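PrgX (Enterococcus faecalis, PDB 2AWI) is a receptor for the peptide sex pheromone cCF10 and a repressor that probably binds DNA, helping to regulate conjugation. Local coordinates at residues A[108-113]-A[135-140]; A[115-120]-A[125-130]; A[158-163]-A[170-175]; A[192-197]-A[211-216]. The protein carries 1 engineered substitution. One frame throughout, in Å; residues are numbered along the deposited sequence.

Contact 1: A[108-113]-A[135-140]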
loop_
_atom_site.group_PDB
_atom_site.type_symbol
_atom_site.label_atom_id
_atom_site.label_comp_id
_atom_site.label_asym_id
_atom_site.label_seq_id
_atom_site.Cartn_x
_atom_site.Cartn_y
_atom_site.Cartn_z
ATOM N N GLN A 108 -13.000 -26.104 38.581
ATOM C CA GLN A 108 -12.353 -24.820 38.827
ATOM C C GLN A 108 -10.957 -25.066 39.389
ATOM O O GLN A 108 -9.969 -24.599 38.833
ATOM C CB GLN A 108 -13.182 -23.979 39.801
ATOM C CG GLN A 108 -14.470 -23.450 39.194
ATOM C CD GLN A 108 -14.220 -22.375 38.146
ATOM O OE1 GLN A 108 -15.052 -22.139 37.267
ATOM N NE2 GLN A 108 -13.074 -21.707 38.243
ATOM N N TYR A 109 -10.875 -25.813 40.487
ATOM C CA TYR A 109 -9.579 -26.119 41.090
ATOM C C TYR A 109 -8.639 -26.791 40.098
ATOM O O TYR A 109 -7.427 -26.576 40.140
ATOM C CB TYR A 109 -9.752 -27.004 42.329
ATOM C CG TYR A 109 -10.048 -26.212 43.583
ATOM C CD1 TYR A 109 -9.089 -25.360 44.131
ATOM C CD2 TYR A 109 -11.300 -26.274 44.193
ATOM C CE1 TYR A 109 -9.370 -24.585 45.254
ATOM C CE2 TYR A 109 -11.593 -25.503 45.317
ATOM C CZ TYR A 109 -10.625 -24.660 45.839
ATOM O OH TYR A 109 -10.918 -23.879 46.932
ATOM N N PHE A 110 -9.179 -27.606 39.200
ATOM C CA PHE A 110 -8.302 -28.234 38.227
ATOM C C PHE A 110 -7.714 -27.131 37.366
ATOM O O PHE A 110 -6.512 -27.106 37.108
ATOM C CB PHE A 110 -9.053 -29.228 37.341
ATOM C CG PHE A 110 -8.145 -30.050 36.472
ATOM C CD1 PHE A 110 -7.155 -30.843 37.047
ATOM C CD2 PHE A 110 -8.255 -30.010 35.087
ATOM C CE1 PHE A 110 -6.285 -31.585 36.254
ATOM C CE2 PHE A 110 -7.388 -30.749 34.281
ATOM C CZ PHE A 110 -6.402 -31.538 34.867
ATOM N N SER A 111 -8.573 -26.214 36.932
ATOM C CA SER A 111 -8.150 -25.094 36.103
ATOM C C SER A 111 -7.074 -24.276 36.821
ATOM O O SER A 111 -6.096 -23.852 36.210
ATOM C CB SER A 111 -9.351 -24.205 35.764
ATOM O OG SER A 111 -8.996 -23.219 34.808
ATOM N N ILE A 112 -7.250 -24.062 38.120
ATOM C CA ILE A 112 -6.268 -23.308 38.891
ATOM C C ILE A 112 -4.958 -24.095 38.923
ATOM O O ILE A 112 -3.873 -23.538 38.737
ATOM C CB ILE A 112 -6.760 -23.074 40.333
ATOM C CG1 ILE A 112 -7.981 -22.154 40.320
ATOM C CG2 ILE A 112 -5.653 -22.467 41.164
ATOM C CD1 ILE A 112 -8.645 -22.005 41.675
ATOM N N TYR A 113 -5.083 -25.399 39.152
ATOM C CA TYR A 113 -3.947 -26.312 39.200
ATOM C C TYR A 113 -3.071 -26.164 37.961
ATOM O O TYR A 113 -1.858 -25.997 38.070
ATOM C CB TYR A 113 -4.459 -27.750 39.308
ATOM C CG TYR A 113 -3.413 -28.804 39.036
ATOM C CD1 TYR A 113 -2.377 -29.039 39.942
ATOM C CD2 TYR A 113 -3.450 -29.557 37.863
ATOM C CE1 TYR A 113 -1.402 -30.002 39.688
ATOM C CE2 TYR A 113 -2.484 -30.519 37.597
ATOM C CZ TYR A 113 -1.461 -30.738 38.514
ATOM O OH TYR A 113 -0.505 -31.695 38.261
ATOM N N THR A 135 -2.217 -37.704 32.812
ATOM C CA THR A 135 -3.021 -38.608 31.996
ATOM C C THR A 135 -4.161 -39.213 32.807
ATOM O O THR A 135 -5.282 -39.345 32.320
ATOM C CB THR A 135 -2.157 -39.739 31.406
ATOM O OG1 THR A 135 -1.248 -39.189 30.444
ATOM C CG2 THR A 135 -3.029 -40.788 30.737
ATOM N N SER A 136 -3.862 -39.566 34.048
ATOM C CA SER A 136 -4.840 -40.156 34.952
ATOM C C SER A 136 -5.916 -39.154 35.392
ATOM O O SER A 136 -7.071 -39.526 35.619
ATOM C CB SER A 136 -4.125 -40.714 36.183
ATOM O OG SER A 136 -5.049 -41.014 37.212
ATOM N N ASP A 137 -5.531 -37.887 35.522
ATOM C CA ASP A 137 -6.470 -36.844 35.918
ATOM C C ASP A 137 -7.463 -36.589 34.789
ATOM O O ASP A 137 -8.669 -36.555 35.009
ATOM C CB ASP A 137 -5.722 -35.545 36.237
ATOM C CG ASP A 137 -4.908 -35.631 37.518
ATOM O OD1 ASP A 137 -4.149 -34.679 37.797
ATOM O OD2 ASP A 137 -5.030 -36.641 38.250
ATOM N N LEU A 138 -6.951 -36.424 33.576
ATOM C CA LEU A 138 -7.819 -36.149 32.437
ATOM C C LEU A 138 -8.872 -37.232 32.227
ATOM O O LEU A 138 -10.035 -36.924 31.952
ATOM C CB LEU A 138 -6.982 -35.948 31.169
ATOM C CG LEU A 138 -5.962 -34.797 31.241
ATOM C CD1 LEU A 138 -5.369 -34.557 29.860
ATOM C CD2 LEU A 138 -6.624 -33.522 31.751
ATOM N N LYS A 139 -8.470 -38.494 32.372
ATOM C CA LYS A 139 -9.396 -39.613 32.219
ATOM C C LYS A 139 -10.447 -39.542 33.319
ATOM O O LYS A 139 -11.640 -39.704 33.069
ATOM C CB LYS A 139 -8.650 -40.947 32.304
ATOM C CG LYS A 139 -7.848 -41.299 31.063
ATOM C CD LYS A 139 -7.128 -42.627 31.238
ATOM C CE LYS A 139 -6.489 -43.098 29.936
ATOM N NZ LYS A 139 -5.519 -42.118 29.371
ATOM N N HIS A 140 -9.997 -39.289 34.540
ATOM C CA HIS A 140 -10.902 -39.194 35.670
ATOM C C HIS A 140 -11.947 -38.092 35.480
ATOM O O HIS A 140 -13.102 -38.238 35.886
ATOM C CB HIS A 140 -10.105 -38.944 36.947
ATOM C CG HIS A 140 -10.958 -38.755 38.159
ATOM N ND1 HIS A 140 -11.645 -37.588 38.409
ATOM C CD2 HIS A 140 -11.246 -39.589 39.183
ATOM C CE1 HIS A 140 -12.321 -37.710 39.538
ATOM N NE2 HIS A 140 -12.096 -38.916 40.028
HETATM O O HOH W 1 -1.676 -33.899 36.746
#

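Contact 2: A[115-120]-A[125-130]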
loop_
_atom_site.group_PDB
_atom_site.type_symbol
_atom_site.label_atom_id
_atom_site.label_comp_id
_atom_site.label_asym_id
_atom_site.label_seq_id
_atom_site.Cartn_x
_atom_site.Cartn_y
_atom_site.Cartn_z
ATOM N N GLY A 115 -2.850 -23.788 36.260
ATOM C CA GLY A 115 -2.318 -22.439 36.310
ATOM C C GLY A 115 -0.947 -22.474 36.961
ATOM O O GLY A 115 -0.035 -21.735 36.574
ATOM N N TYR A 116 -0.800 -23.340 37.958
ATOM C CA TYR A 116 0.474 -23.495 38.647
ATOM C C TYR A 116 1.470 -24.239 37.758
ATOM O O TYR A 116 2.656 -23.910 37.733
ATOM C CB TYR A 116 0.292 -24.260 39.958
ATOM C CG TYR A 116 -0.286 -23.440 41.089
ATOM C CD1 TYR A 116 -1.590 -22.945 41.032
ATOM C CD2 TYR A 116 0.473 -23.170 42.228
ATOM C CE1 TYR A 116 -2.124 -22.201 42.089
ATOM C CE2 TYR A 116 -0.048 -22.431 43.286
ATOM C CZ TYR A 116 -1.344 -21.950 43.213
ATOM O OH TYR A 116 -1.846 -21.223 44.267
ATOM N N ILE A 117 0.990 -25.241 37.028
ATOM C CA ILE A 117 1.866 -26.005 36.147
ATOM C C ILE A 117 2.468 -25.075 35.110
ATOM O O ILE A 117 3.651 -25.170 34.785
ATOM C CB ILE A 117 1.101 -27.132 35.426
ATOM C CG1 ILE A 117 0.579 -28.136 36.454
ATOM C CG2 ILE A 117 2.016 -27.830 34.419
ATOM C CD1 ILE A 117 1.666 -28.786 37.287
ATOM N N SER A 118 1.643 -24.172 34.593
ATOM C CA SER A 118 2.085 -23.211 33.595
ATOM C C SER A 118 3.218 -22.370 34.174
ATOM O O SER A 118 4.266 -22.206 33.550
ATOM C CB SER A 118 0.921 -22.308 33.198
ATOM O OG SER A 118 1.307 -21.408 32.178
ATOM N N ILE A 119 2.995 -21.838 35.372
ATOM C CA ILE A 119 3.991 -21.014 36.054
ATOM C C ILE A 119 5.315 -21.764 36.184
ATOM O O ILE A 119 6.369 -21.238 35.834
ATOM C CB ILE A 119 3.499 -20.603 37.468
ATOM C CG1 ILE A 119 2.388 -19.553 37.354
ATOM C CG2 ILE A 119 4.654 -20.064 38.285
ATOM C CD1 ILE A 119 1.675 -19.277 38.660
ATOM N N ALA A 120 5.247 -22.995 36.687
ATOM C CA ALA A 120 6.431 -23.831 36.873
ATOM C C ALA A 120 7.184 -24.066 35.565
ATOM O O ALA A 120 8.411 -23.989 35.528
ATOM C CB ALA A 120 6.033 -25.162 37.492
ATOM N N ILE A 125 10.529 -24.540 37.065
ATOM C CA ILE A 125 10.404 -25.194 38.358
ATOM C C ILE A 125 10.064 -26.663 38.105
ATOM O O ILE A 125 9.388 -26.992 37.130
ATOM C CB ILE A 125 9.298 -24.542 39.223
ATOM C CG1 ILE A 125 9.639 -23.067 39.464
ATOM C CG2 ILE A 125 9.174 -25.271 40.556
ATOM C CD1 ILE A 125 8.713 -22.357 40.438
ATOM N N GLU A 126 10.547 -27.541 38.977
ATOM C CA GLU A 126 10.301 -28.971 38.837
ATOM C C GLU A 126 8.948 -29.397 39.398
ATOM O O GLU A 126 8.673 -29.211 40.584
ATOM C CB GLU A 126 11.406 -29.767 39.539
ATOM C CG GLU A 126 12.785 -29.666 38.901
ATOM C CD GLU A 126 12.843 -30.287 37.516
ATOM O OE1 GLU A 126 13.964 -30.492 37.002
ATOM O OE2 GLU A 126 11.771 -30.565 36.937
ATOM N N VAL A 127 8.110 -29.969 38.539
ATOM C CA VAL A 127 6.791 -30.454 38.943
ATOM C C VAL A 127 6.627 -31.893 38.463
ATOM O O VAL A 127 5.779 -32.189 37.624
ATOM C CB VAL A 127 5.649 -29.587 38.352
ATOM C CG1 VAL A 127 5.456 -28.326 39.197
ATOM C CG2 VAL A 127 5.970 -29.219 36.903
ATOM N N PRO A 128 7.441 -32.811 39.006
ATOM C CA PRO A 128 7.404 -34.230 38.640
ATOM C C PRO A 128 6.033 -34.878 38.792
ATOM O O PRO A 128 5.670 -35.752 38.006
ATOM C CB PRO A 128 8.451 -34.848 39.565
ATOM C CG PRO A 128 8.352 -33.988 40.789
ATOM C CD PRO A 128 8.298 -32.603 40.189
ATOM N N THR A 129 5.276 -34.450 39.798
ATOM C CA THR A 129 3.948 -35.007 40.032
ATOM C C THR A 129 3.052 -34.809 38.819
ATOM O O THR A 129 2.172 -35.625 38.552
ATOM C CB THR A 129 3.259 -34.364 41.263
ATOM O OG1 THR A 129 3.197 -32.941 41.095
ATOM C CG2 THR A 129 4.022 -34.691 42.534
ATOM N N PHE A 130 3.280 -33.727 38.082
ATOM C CA PHE A 130 2.475 -33.430 36.900
ATOM C C PHE A 130 2.440 -34.601 35.924
ATOM O O PHE A 130 1.396 -35.221 35.736
ATOM C CB PHE A 130 3.005 -32.186 36.185
ATOM C CG PHE A 130 2.204 -31.793 34.980
ATOM C CD1 PHE A 130 0.857 -31.450 35.104
ATOM C CD2 PHE A 130 2.790 -31.774 33.715
ATOM C CE1 PHE A 130 0.096 -31.094 33.987
ATOM C CE2 PHE A 130 2.043 -31.422 32.584
ATOM C CZ PHE A 130 0.690 -31.081 32.721
#

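Contact 3: A[158-163]-A[170-175]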
loop_
_atom_site.group_PDB
_atom_site.type_symbol
_atom_site.label_atom_id
_atom_site.label_comp_id
_atom_site.label_asym_id
_atom_site.label_seq_id
_atom_site.Cartn_x
_atom_site.Cartn_y
_atom_site.Cartn_z
ATOM N N ASN A 158 -6.098 -24.200 28.988
ATOM C CA ASN A 158 -4.991 -24.279 29.934
ATOM C C ASN A 158 -4.083 -25.465 29.585
ATOM O O ASN A 158 -2.866 -25.392 29.756
ATOM C CB ASN A 158 -5.530 -24.446 31.360
ATOM C CG ASN A 158 -6.303 -23.226 31.852
ATOM O OD1 ASN A 158 -7.093 -23.319 32.793
ATOM N ND2 ASN A 158 -6.064 -22.079 31.232
ATOM N N LEU A 159 -4.681 -26.550 29.094
ATOM C CA LEU A 159 -3.929 -27.747 28.720
ATOM C C LEU A 159 -3.067 -27.523 27.484
ATOM O O LEU A 159 -1.940 -28.019 27.412
ATOM C CB LEU A 159 -4.881 -28.921 28.467
ATOM C CG LEU A 159 -5.644 -29.461 29.679
ATOM C CD1 LEU A 159 -6.698 -30.449 29.216
ATOM C CD2 LEU A 159 -4.667 -30.117 30.653
ATOM N N LEU A 160 -3.597 -26.791 26.506
ATOM C CA LEU A 160 -2.844 -26.513 25.287
ATOM C C LEU A 160 -1.598 -25.713 25.633
ATOM O O LEU A 160 -0.694 -25.569 24.814
ATOM C CB LEU A 160 -3.692 -25.711 24.295
ATOM C CG LEU A 160 -4.763 -26.443 23.476
ATOM C CD1 LEU A 160 -5.576 -25.447 22.655
ATOM C CD2 LEU A 160 -4.094 -27.447 22.551
ATOM N N ASN A 161 -1.555 -25.211 26.863
ATOM C CA ASN A 161 -0.448 -24.393 27.331
ATOM C C ASN A 161 0.659 -25.167 28.048
ATOM O O ASN A 161 1.790 -24.692 28.144
ATOM C CB ASN A 161 -0.992 -23.308 28.261
ATOM C CG ASN A 161 -0.060 -22.125 28.384
ATOM O OD1 ASN A 161 0.117 -21.361 27.434
ATOM N ND2 ASN A 161 0.551 -21.968 29.554
ATOM N N VAL A 162 0.345 -26.353 28.555
ATOM C CA VAL A 162 1.341 -27.138 29.273
ATOM C C VAL A 162 1.383 -28.602 28.840
ATOM O O VAL A 162 1.865 -29.464 29.579
ATOM C CB VAL A 162 1.079 -27.087 30.799
ATOM C CG1 VAL A 162 1.121 -25.653 31.290
ATOM C CG2 VAL A 162 -0.272 -27.713 31.113
ATOM N N LEU A 163 0.895 -28.885 27.641
ATOM C CA LEU A 163 0.866 -30.259 27.161
ATOM C C LEU A 163 1.028 -30.315 25.645
ATOM O O LEU A 163 0.577 -29.421 24.932
ATOM C CB LEU A 163 -0.469 -30.900 27.557
ATOM C CG LEU A 163 -0.501 -32.251 28.274
ATOM C CD1 LEU A 163 0.445 -32.234 29.468
ATOM C CD2 LEU A 163 -1.929 -32.543 28.721
ATOM N N SER A 170 -7.619 -34.635 21.351
ATOM C CA SER A 170 -8.683 -35.621 21.497
ATOM C C SER A 170 -9.696 -35.227 22.570
ATOM O O SER A 170 -10.838 -35.682 22.548
ATOM C CB SER A 170 -8.088 -37.000 21.806
ATOM O OG SER A 170 -7.306 -36.971 22.985
ATOM N N ILE A 171 -9.278 -34.374 23.499
ATOM C CA ILE A 171 -10.160 -33.922 24.572
ATOM C C ILE A 171 -11.033 -32.747 24.126
ATOM O O ILE A 171 -12.136 -32.551 24.633
ATOM C CB ILE A 171 -9.341 -33.503 25.815
ATOM C CG1 ILE A 171 -8.546 -34.703 26.334
ATOM C CG2 ILE A 171 -10.266 -32.973 26.900
ATOM C CD1 ILE A 171 -7.674 -34.402 27.532
ATOM N N ILE A 172 -10.537 -31.980 23.164
ATOM C CA ILE A 172 -11.254 -30.817 22.654
ATOM C C ILE A 172 -12.396 -31.160 21.702
ATOM O O ILE A 172 -13.510 -30.664 21.852
ATOM C CB ILE A 172 -10.302 -29.860 21.911
ATOM C CG1 ILE A 172 -9.173 -29.408 22.846
ATOM C CG2 ILE A 172 -11.080 -28.665 21.393
ATOM C CD1 ILE A 172 -8.212 -28.400 22.230
ATOM N N LYS A 173 -12.104 -32.003 20.721
ATOM C CA LYS A 173 -13.073 -32.407 19.706
ATOM C C LYS A 173 -14.489 -32.694 20.218
ATOM O O LYS A 173 -15.468 -32.220 19.637
ATOM C CB LYS A 173 -12.550 -33.633 18.957
ATOM C CG LYS A 173 -11.129 -33.500 18.438
ATOM C CD LYS A 173 -11.053 -32.809 17.086
ATOM C CE LYS A 173 -9.634 -32.881 16.537
ATOM N NZ LYS A 173 -9.571 -32.487 15.103
ATOM N N PRO A 174 -14.619 -33.483 21.299
ATOM C CA PRO A 174 -15.947 -33.801 21.839
ATOM C C PRO A 174 -16.726 -32.613 22.404
ATOM O O PRO A 174 -17.922 -32.718 22.691
ATOM C CB PRO A 174 -15.645 -34.861 22.899
ATOM C CG PRO A 174 -14.272 -34.517 23.344
ATOM C CD PRO A 174 -13.572 -34.200 22.046
HETATM N N MSE A 175 -16.049 -31.482 22.563
HETATM C CA MSE A 175 -16.700 -30.297 23.094
HETATM C C MSE A 175 -17.315 -29.465 21.986
HETATM O O MSE A 175 -18.136 -28.593 22.247
HETATM C CB MSE A 175 -15.702 -29.461 23.886
HETATM C CG MSE A 175 -15.207 -30.166 25.126
HETATM SE SE MSE A 175 -13.990 -29.092 26.136
HETATM C CE MSE A 175 -13.509 -30.383 27.500
#

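Contact 4: A[192-197]-A[211-216]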
loop_
_atom_site.group_PDB
_atom_site.type_symbol
_atom_site.label_atom_id
_atom_site.label_comp_id
_atom_site.label_asym_id
_atom_site.label_seq_id
_atom_site.Cartn_x
_atom_site.Cartn_y
_atom_site.Cartn_z
ATOM N N THR A 192 -11.787 -18.791 22.902
ATOM C CA THR A 192 -10.369 -18.789 23.236
ATOM C C THR A 192 -9.708 -20.103 22.831
ATOM O O THR A 192 -8.599 -20.108 22.298
ATOM C CB THR A 192 -10.162 -18.556 24.747
ATOM O OG1 THR A 192 -10.791 -17.324 25.127
ATOM C CG2 THR A 192 -8.673 -18.475 25.088
ATOM N N VAL A 193 -10.406 -21.206 23.087
ATOM C CA VAL A 193 -9.917 -22.539 22.763
ATOM C C VAL A 193 -9.565 -22.637 21.296
ATOM O O VAL A 193 -8.463 -23.031 20.939
ATOM C CB VAL A 193 -10.980 -23.632 23.047
ATOM C CG1 VAL A 193 -10.449 -24.985 22.604
ATOM C CG2 VAL A 193 -11.340 -23.654 24.516
ATOM N N LEU A 194 -10.513 -22.275 20.445
ATOM C CA LEU A 194 -10.304 -22.362 19.014
ATOM C C LEU A 194 -9.131 -21.517 18.564
ATOM O O LEU A 194 -8.285 -21.989 17.811
ATOM C CB LEU A 194 -11.582 -21.949 18.273
ATOM C CG LEU A 194 -12.851 -22.621 18.813
ATOM C CD1 LEU A 194 -14.069 -22.135 18.056
ATOM C CD2 LEU A 194 -12.708 -24.125 18.694
ATOM N N LYS A 195 -9.065 -20.277 19.036
ATOM C CA LYS A 195 -7.985 -19.388 18.636
ATOM C C LYS A 195 -6.630 -19.965 19.032
ATOM O O LYS A 195 -5.699 -19.987 18.225
ATOM C CB LYS A 195 -8.191 -18.006 19.262
ATOM C CG LYS A 195 -7.261 -16.918 18.731
ATOM C CD LYS A 195 -5.986 -16.818 19.546
ATOM C CE LYS A 195 -6.277 -16.354 20.968
ATOM N NZ LYS A 195 -5.049 -16.287 21.816
ATOM N N ASN A 196 -6.519 -20.434 20.271
ATOM C CA ASN A 196 -5.268 -21.007 20.741
ATOM C C ASN A 196 -4.955 -22.308 20.022
ATOM O O ASN A 196 -3.805 -22.576 19.671
ATOM C CB ASN A 196 -5.312 -21.259 22.251
ATOM C CG ASN A 196 -5.322 -19.976 23.049
ATOM O OD1 ASN A 196 -4.875 -18.936 22.573
ATOM N ND2 ASN A 196 -5.817 -20.045 24.277
ATOM N N ALA A 197 -5.982 -23.116 19.797
ATOM C CA ALA A 197 -5.789 -24.385 19.116
ATOM C C ALA A 197 -5.354 -24.148 17.676
ATOM O O ALA A 197 -4.461 -24.830 17.178
ATOM C CB ALA A 197 -7.076 -25.202 19.147
ATOM N N GLN A 211 -7.974 -26.396 9.605
ATOM C CA GLN A 211 -9.275 -26.238 8.969
ATOM C C GLN A 211 -10.380 -26.627 9.952
ATOM O O GLN A 211 -11.455 -26.031 9.973
ATOM C CB GLN A 211 -9.370 -27.104 7.708
ATOM C CG GLN A 211 -10.602 -26.809 6.855
ATOM C CD GLN A 211 -10.771 -27.771 5.685
ATOM O OE1 GLN A 211 -11.660 -27.598 4.848
ATOM N NE2 GLN A 211 -9.920 -28.794 5.625
ATOM N N TYR A 212 -10.109 -27.631 10.773
ATOM C CA TYR A 212 -11.097 -28.065 11.740
ATOM C C TYR A 212 -11.515 -26.864 12.580
ATOM O O TYR A 212 -12.689 -26.499 12.620
ATOM C CB TYR A 212 -10.521 -29.166 12.650
ATOM C CG TYR A 212 -11.408 -29.489 13.832
ATOM C CD1 TYR A 212 -12.626 -30.149 13.660
ATOM C CD2 TYR A 212 -11.063 -29.072 15.118
ATOM C CE1 TYR A 212 -13.483 -30.380 14.744
ATOM C CE2 TYR A 212 -11.909 -29.296 16.205
ATOM C CZ TYR A 212 -13.117 -29.946 16.011
ATOM O OH TYR A 212 -13.973 -30.134 17.078
ATOM N N TYR A 213 -10.538 -26.249 13.242
ATOM C CA TYR A 213 -10.793 -25.103 14.103
ATOM C C TYR A 213 -11.363 -23.892 13.370
ATOM O O TYR A 213 -12.258 -23.221 13.881
ATOM C CB TYR A 213 -9.512 -24.745 14.848
ATOM C CG TYR A 213 -9.076 -25.852 15.782
ATOM C CD1 TYR A 213 -9.877 -26.234 16.858
ATOM C CD2 TYR A 213 -7.875 -26.536 15.579
ATOM C CE1 TYR A 213 -9.497 -27.271 17.711
ATOM C CE2 TYR A 213 -7.483 -27.572 16.424
ATOM C CZ TYR A 213 -8.300 -27.932 17.489
ATOM O OH TYR A 213 -7.916 -28.945 18.337
ATOM N N ILE A 214 -10.856 -23.615 12.174
ATOM C CA ILE A 214 -11.364 -22.499 11.397
ATOM C C ILE A 214 -12.852 -22.736 11.157
ATOM O O ILE A 214 -13.654 -21.801 11.177
ATOM C CB ILE A 214 -10.627 -22.382 10.045
ATOM C CG1 ILE A 214 -9.196 -21.890 10.287
ATOM C CG2 ILE A 214 -11.391 -21.448 9.097
ATOM C CD1 ILE A 214 -8.403 -21.634 9.012
ATOM N N ASN A 215 -13.221 -23.994 10.938
ATOM C CA ASN A 215 -14.617 -24.349 10.710
ATOM C C ASN A 215 -15.435 -24.194 11.989
ATOM O O ASN A 215 -16.546 -23.661 11.963
ATOM C CB ASN A 215 -14.729 -25.790 10.201
ATOM C CG ASN A 215 -14.230 -25.950 8.775
ATOM O OD1 ASN A 215 -14.153 -27.063 8.256
ATOM N ND2 ASN A 215 -13.898 -24.836 8.134
ATOM N N GLN A 216 -14.896 -24.668 13.109
ATOM C CA GLN A 216 -15.606 -24.548 14.377
ATOM C C GLN A 216 -15.870 -23.073 14.698
ATOM O O GLN A 216 -16.977 -22.695 15.086
ATOM C CB GLN A 216 -14.803 -25.188 15.517
ATOM C CG GLN A 216 -14.707 -26.707 15.450
ATOM C CD GLN A 216 -16.031 -27.372 15.094
ATOM O OE1 GLN A 216 -17.068 -27.096 15.698
ATOM N NE2 GLN A 216 -15.994 -28.257 14.106
#

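Contact 1: A[108-113]-A[135-140]
A widely spaced, buried helix-helix contact joins Phe-110 and Tyr-113 of helix 107-122 to Asp-137 and Leu-138 of helix 128-142, an antiparallel pair in the TPR-like region of the receptor. The axes of the two short segments stay 12.7 Å apart, with 155° between their directions, and side chains, above all the Phe-110 ring, bridge the distance. In Phe-110, CG lies anti to the backbone N (chi1 -171°), which carries the ring out toward the partner helix. Its far end meets two neighbours in sequence. CZ touches the methyl CD2 of Leu-138 at 3.7 Å, the leucine lying roughly at right angles to the phenylalanine, while CE1 rests 4.0 Å from CB of Asp-137, whose carboxylate plane stands 82° from the ring plane. Beside this apolar bridge runs a polar one. A single water donates to OD1 of Asp-137 at 2.8 Å and is also hydrogen-bonded to the Tyr-113 hydroxyl, OH, at 2.9 Å. The same OD1 forms a salt bridge with Arg-103, outside the pair, and Leu-104 and Ile-155 pack against Phe-110. Burying a carboxylate is costly, and the arginine and the water are among the partners that offset this cost; the positive charge of Arg-103 would be expected to favour the ionised form. The two helices are thus joined by an apolar ring contact and by a water-mediated link next to a buried charge.

Contact 2: A[115-120]-A[125-130]
The ring of Phe-130 carries the side chain of Ile-117 on one face: CG2 sits 3.7 Å from the ring centroid and only 6° off the normal, a well-centred CH-pi contact. From the same isoleucine, CD1 reaches CD1 of Phe-130 at 3.5 Å, so both branches lie against the aromatic side chain. Phe-130 has CG anti to its backbone N (chi1 -178°), which brings the ring against Ile-117, and Val-162 and Leu-163 also pack against it. One turn further along, Ala-120 CB meets Val-127 CG1 at 3.6 Å and Ile-125 CB at 3.7 Å. Ile-125 N donates to Ala-120 O at 2.7 Å, with an N-H...O angle of 154°. This is a tight helix-to-helix connection, where the chain leaves helix 107-122 and turns into helix 128-142. The one backbone bond fixes the connection at Ile-125 to the last turn of helix 107-122, while apolar contacts, which depend on fit of shape, do the rest of the joining across the two segments.

Contact 3: A[158-163]-A[170-175]
Leu-159, on helix 150-159, and Leu-160, just after it in sequence, meet Ile-171 and Ile-172 of helix 165-172 in a sparse, wholly apolar contact between two helices consecutive in the chain, made through the ends of branched side chains. The nearest backbone approaches are wide, with CA atoms of Leu-159 and Ile-171 9.7 Å apart, and only 116 Å² is buried between the segments. Two methyl-to-methyl meetings span the gap. In the closer one, CD1 of Leu-160 lies 4.0 Å from CD1 of Ile-172, the side chains crossing at about a right angle. Ile-172 is extended, with chi2 at -177°, which carries its terminal methyl out to the leucine. The second, looser meeting brings CD1 of Leu-159 to CD1 of Ile-171 at 4.4 Å. No hydrogen bond joins the segments. Within them, backbone bonds run from Val-162 N to Leu-159 O at 3.1 Å and from Met-175 N, in a selenomethionine, to Ile-172 O at 2.8 Å. Further apolar groups complete the surroundings: Val-168 on helix 165-172 packs on both leucines, and Val-156 on helix 150-159 packs on both isoleucines. Helix 107-122 adds Leu-114 against Leu-159, while helix 128-142 brings Leu-138 against Ile-171, placing these two helices beside the preceding antiparallel pair.

Contact 4: A[192-197]-A[211-216]
The segments 192-197 and 211-216, on helices 184-203 and 207-220, run antiparallel, 153° between their directions, with their axes 9.2 Å apart and Leu-194 and Tyr-213 facing each other with CA atoms 5.6 Å apart. This is an antiparallel helical hairpin, consistent with the TPR family assigned to this region. The ring of Tyr-213 is the main feature of the interface. Ala-197 places its CB over the ring centre, 3.4 Å from the centroid and 12° off the normal, a CH-pi contact consistent with the close approach of the backbones here. On the opposite face lies Tyr-212 CD2, toward the rim, so the tyrosine is held between a methyl from the partner helix and an aromatic neighbour from its own. At the ring edge, near its plane, sits Leu-194 CD2, 4.0 Å from CD1 of Tyr-213. Leu-194 also covers the aliphatic base of Gln-216, its CD2 lying 4.0 Å from CB of that residue, the two side chains crossing at about a right angle. Gln-216 then bends at chi2 (-43°), leading its amide away from the partner helix. The polar end of Tyr-213 is not left in the apolar layer without a partner: the OH of Tyr-213 is hydrogen-bonded to the OH of Tyr-165 and itself lies 3.9 Å from CB of Ala-197.

All four contacts are mainly buried within the TPR-like region; contact 3 lies nearest the chain centre, about 13 Å between centres, and contact 2 farthest, about 21 Å. Contacts 1 and 2 hold the same two helices, 107-122 and 128-142: contact 2 lies near the connecting turn and uses a backbone bond, while contact 1 spans more distance with a ring and a water beside a buried charge. Contact 3 is purely aliphatic and touches all three others, through Leu-138 on Ile-171, Phe-130 on Leu-163 and Leu-160 on Ala-197. Contact 4 pairs closer helices through a CH-pi contact on a tyrosine. Contacts 1 and 4 do not touch, lying about 11 Å apart at their nearest atoms.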